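Local coordinates for paraflagellar rod component (Trypanosoma brucei, PDB 2Q0X), which is of unknown function but adopts the alpha/beta-hydrolase fold and is named as a component of the paraflagellar rod, at residues N149-T153 / K181-I185. Numbering follows the deposited sequence.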
ATOM      1  N   ASN A 149       0.198 -17.524  26.719  1.00 34.67           N
ATOM      2  CA  ASN A 149       0.230 -16.072  26.590  1.00 35.33           C
ATOM      3  C   ASN A 149      -1.189 -15.505  26.774  1.00 35.72           C
ATOM      4  O   ASN A 149      -2.133 -16.045  26.229  1.00 35.50           O
ATOM      5  CB  ASN A 149       0.783 -15.726  25.207  1.00 35.55           C
ATOM      6  CG  ASN A 149       1.026 -14.259  25.011  1.00 36.19           C
ATOM      7  OD1 ASN A 149       0.091 -13.467  24.841  1.00 36.76           O
ATOM      8  ND2 ASN A 149       2.301 -13.886  24.970  1.00 37.13           N
ATOM      9  N   PRO A 150      -1.343 -14.407  27.540  1.00 36.54           N
ATOM     10  CA  PRO A 150      -2.706 -13.935  27.852  1.00 37.11           C
ATOM     11  C   PRO A 150      -3.582 -13.577  26.631  1.00 37.67           C
ATOM     12  O   PRO A 150      -4.804 -13.496  26.760  1.00 37.68           O
ATOM     13  CB  PRO A 150      -2.460 -12.702  28.738  1.00 37.05           C
ATOM     14  CG  PRO A 150      -1.066 -12.279  28.426  1.00 36.87           C
ATOM     15  CD  PRO A 150      -0.314 -13.540  28.140  1.00 36.45           C
ATOM     16  N   LEU A 151      -2.964 -13.357  25.471  1.00 38.37           N
ATOM     17  CA  LEU A 151      -3.710 -13.162  24.229  1.00 38.94           C
ATOM     18  C   LEU A 151      -4.395 -14.434  23.720  1.00 39.48           C
ATOM     19  O   LEU A 151      -5.465 -14.353  23.125  1.00 39.55           O
ATOM     20  CB  LEU A 151      -2.793 -12.628  23.138  1.00 39.04           C
ATOM     21  CG  LEU A 151      -2.342 -11.177  23.270  1.00 39.43           C
ATOM     22  CD1 LEU A 151      -1.419 -10.835  22.107  1.00 39.42           C
ATOM     23  CD2 LEU A 151      -3.546 -10.216  23.336  1.00 39.38           C
ATOM     24  N   PHE A 152      -3.787 -15.600  23.969  1.00 40.03           N
ATOM     25  CA  PHE A 152      -4.241 -16.865  23.367  1.00 40.33           C
ATOM     26  C   PHE A 152      -4.774 -17.897  24.365  1.00 40.56           C
ATOM     27  O   PHE A 152      -5.147 -18.988  23.979  1.00 40.63           O
ATOM     28  CB  PHE A 152      -3.130 -17.448  22.485  1.00 40.23           C
ATOM     29  CG  PHE A 152      -2.750 -16.547  21.362  1.00 40.13           C
ATOM     30  CD1 PHE A 152      -3.633 -16.344  20.304  1.00 39.93           C
ATOM     31  CD2 PHE A 152      -1.543 -15.862  21.374  1.00 40.59           C
ATOM     32  CE1 PHE A 152      -3.325 -15.514  19.280  1.00 39.67           C
ATOM     33  CE2 PHE A 152      -1.219 -14.997  20.342  1.00 40.83           C
ATOM     34  CZ  PHE A 152      -2.117 -14.820  19.292  1.00 40.81           C
ATOM     35  N   THR A 153      -4.832 -17.549  25.640  1.00 40.97           N
ATOM     36  CA  THR A 153      -5.617 -18.324  26.591  1.00 41.18           C
ATOM     37  C   THR A 153      -7.098 -18.271  26.170  1.00 41.74           C
ATOM     38  O   THR A 153      -7.516 -17.315  25.509  1.00 41.81           O
ATOM     39  CB  THR A 153      -5.503 -17.754  28.021  1.00 41.15           C
ATOM     40  OG1 THR A 153      -6.031 -16.424  28.042  1.00 40.57           O
ATOM     41  CG2 THR A 153      -4.054 -17.749  28.510  1.00 40.76           C
ATOM     42  N   LYS A 181      -4.272  -3.790  22.494  1.00 45.41           N
ATOM     43  CA  LYS A 181      -4.158  -4.508  23.766  1.00 45.23           C
ATOM     44  C   LYS A 181      -4.709  -5.934  23.643  1.00 44.78           C
ATOM     45  O   LYS A 181      -4.350  -6.813  24.418  1.00 44.89           O
ATOM     46  CB  LYS A 181      -4.807  -3.703  24.920  1.00 45.35           C
ATOM     47  CG  LYS A 181      -6.187  -4.167  25.382  1.00 45.54           C
ATOM     48  CD  LYS A 181      -6.746  -3.284  26.496  1.00 45.70           C
ATOM     49  CE  LYS A 181      -7.288  -1.940  25.988  1.00 46.09           C
ATOM     50  NZ  LYS A 181      -6.368  -0.781  26.247  1.00 46.33           N
ATOM     51  N   HIS A 182      -5.537  -6.165  22.630  1.00 44.32           N
ATOM     52  CA  HIS A 182      -6.166  -7.464  22.412  1.00 43.73           C
ATOM     53  C   HIS A 182      -5.502  -8.347  21.346  1.00 43.30           C
ATOM     54  O   HIS A 182      -5.814  -9.527  21.256  1.00 43.30           O
ATOM     55  CB  HIS A 182      -7.654  -7.260  22.107  1.00 43.65           C
ATOM     56  CG  HIS A 182      -8.453  -6.872  23.313  1.00 43.70           C
ATOM     57  ND1 HIS A 182      -8.994  -5.616  23.478  1.00 43.59           N
ATOM     58  CD2 HIS A 182      -8.769  -7.569  24.431  1.00 43.40           C
ATOM     59  CE1 HIS A 182      -9.631  -5.562  24.635  1.00 43.93           C
ATOM     60  NE2 HIS A 182      -9.510  -6.734  25.233  1.00 43.72           N
ATOM     61  N   TYR A 183      -4.598  -7.795  20.541  1.00 42.73           N
ATOM     62  CA  TYR A 183      -3.808  -8.614  19.608  1.00 42.14           C
ATOM     63  C   TYR A 183      -2.417  -8.028  19.493  1.00 41.87           C
ATOM     64  O   TYR A 183      -2.223  -6.875  19.848  1.00 42.04           O
ATOM     65  CB  TYR A 183      -4.481  -8.695  18.224  1.00 42.11           C
ATOM     66  CG  TYR A 183      -4.134  -9.960  17.449  1.00 41.36           C
ATOM     67  CD1 TYR A 183      -4.492 -11.204  17.933  1.00 41.21           C
ATOM     68  CD2 TYR A 183      -3.433  -9.898  16.257  1.00 41.36           C
ATOM     69  CE1 TYR A 183      -4.183 -12.358  17.240  1.00 41.76           C
ATOM     70  CE2 TYR A 183      -3.113 -11.037  15.554  1.00 41.48           C
ATOM     71  CZ  TYR A 183      -3.488 -12.271  16.047  1.00 41.62           C
ATOM     72  OH  TYR A 183      -3.175 -13.413  15.349  1.00 41.56           O
ATOM     73  N   ASP A 184      -1.456  -8.818  19.013  1.00 41.54           N
ATOM     74  CA  ASP A 184      -0.054  -8.370  18.929  1.00 41.36           C
ATOM     75  C   ASP A 184       0.351  -7.828  17.554  1.00 41.11           C
ATOM     76  O   ASP A 184       0.773  -6.693  17.434  1.00 41.34           O
ATOM     77  CB  ASP A 184       0.922  -9.475  19.384  1.00 41.43           C
ATOM     78  CG  ASP A 184       0.590 -10.844  18.819  1.00 41.50           C
ATOM     79  OD1 ASP A 184      -0.319 -10.948  17.980  1.00 42.30           O
ATOM     80  OD2 ASP A 184       1.241 -11.823  19.228  1.00 41.00           O
ATOM     81  N   ILE A 185       0.230  -8.652  16.519  1.00 40.89           N
ATOM     82  CA  ILE A 185       0.563  -8.246  15.166  1.00 40.08           C
ATOM     83  C   ILE A 185      -0.466  -7.189  14.733  1.00 39.73           C
ATOM     84  O   ILE A 185      -1.637  -7.305  15.097  1.00 39.48           O
ATOM     85  CB  ILE A 185       0.544  -9.482  14.232  1.00 40.29           C
ATOM     86  CG1 ILE A 185       1.698 -10.434  14.599  1.00 40.01           C
ATOM     87  CG2 ILE A 185       0.607  -9.065  12.753  1.00 40.33           C
ATOM     88  CD1 ILE A 185       1.578 -11.796  13.964  1.00 39.38           C
TER
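L151 and F152 lie against the chain from H182 to D184, a worked example of two loops held together by side-chain packing, with no hydrogen bond passing between them. The two methyls of L151 meet successive parts of 181-185: CD2 rests on the backbone, 3.2 Å from H182 O, while the CD1 branch crosses D184 at a slant, 3.8 Å from D184 CB. The chi1 of -72° sets CG of L151 beside its own backbone N and opposite the carbonyl carbon; with chi2 near 180°, this directs one methyl to the H182 carbonyl and the other to D184. F152 reaches Y183 with its CZ, which comes within 3.8 Å of Y183 CE1, the two rings standing steeply inclined, at 80°, with their centroids 6.0 Å apart. D184 OD2 meets the edge of the F152 ring near its plane, 4.2 Å from F152 CE2, with the carboxylate plane 57° from the ring. That oxygen is engaged in a salt bridge with R273, whereas D184 OD1 sits over the centre of the Y183 ring and accepts a 2.8 Å bond from I185 N, which arrives from above the carboxylate plane. Y183 carries its hydroxyl to E202. The first loop is shaped internally by an Asx turn, N149 OD1 taking the N-H of L151 at 3.1 Å in a nearly straight bond. In the alpha/beta-hydrolase fold, the contact lies within the long insertion between strands 135-143 and 227-232: 149-153 leads into helix 154-170, capped by T153, and 181-185 leads on from it toward helix 189-193, with helix 200-209 contributing Q201, E202 and N206 around F152.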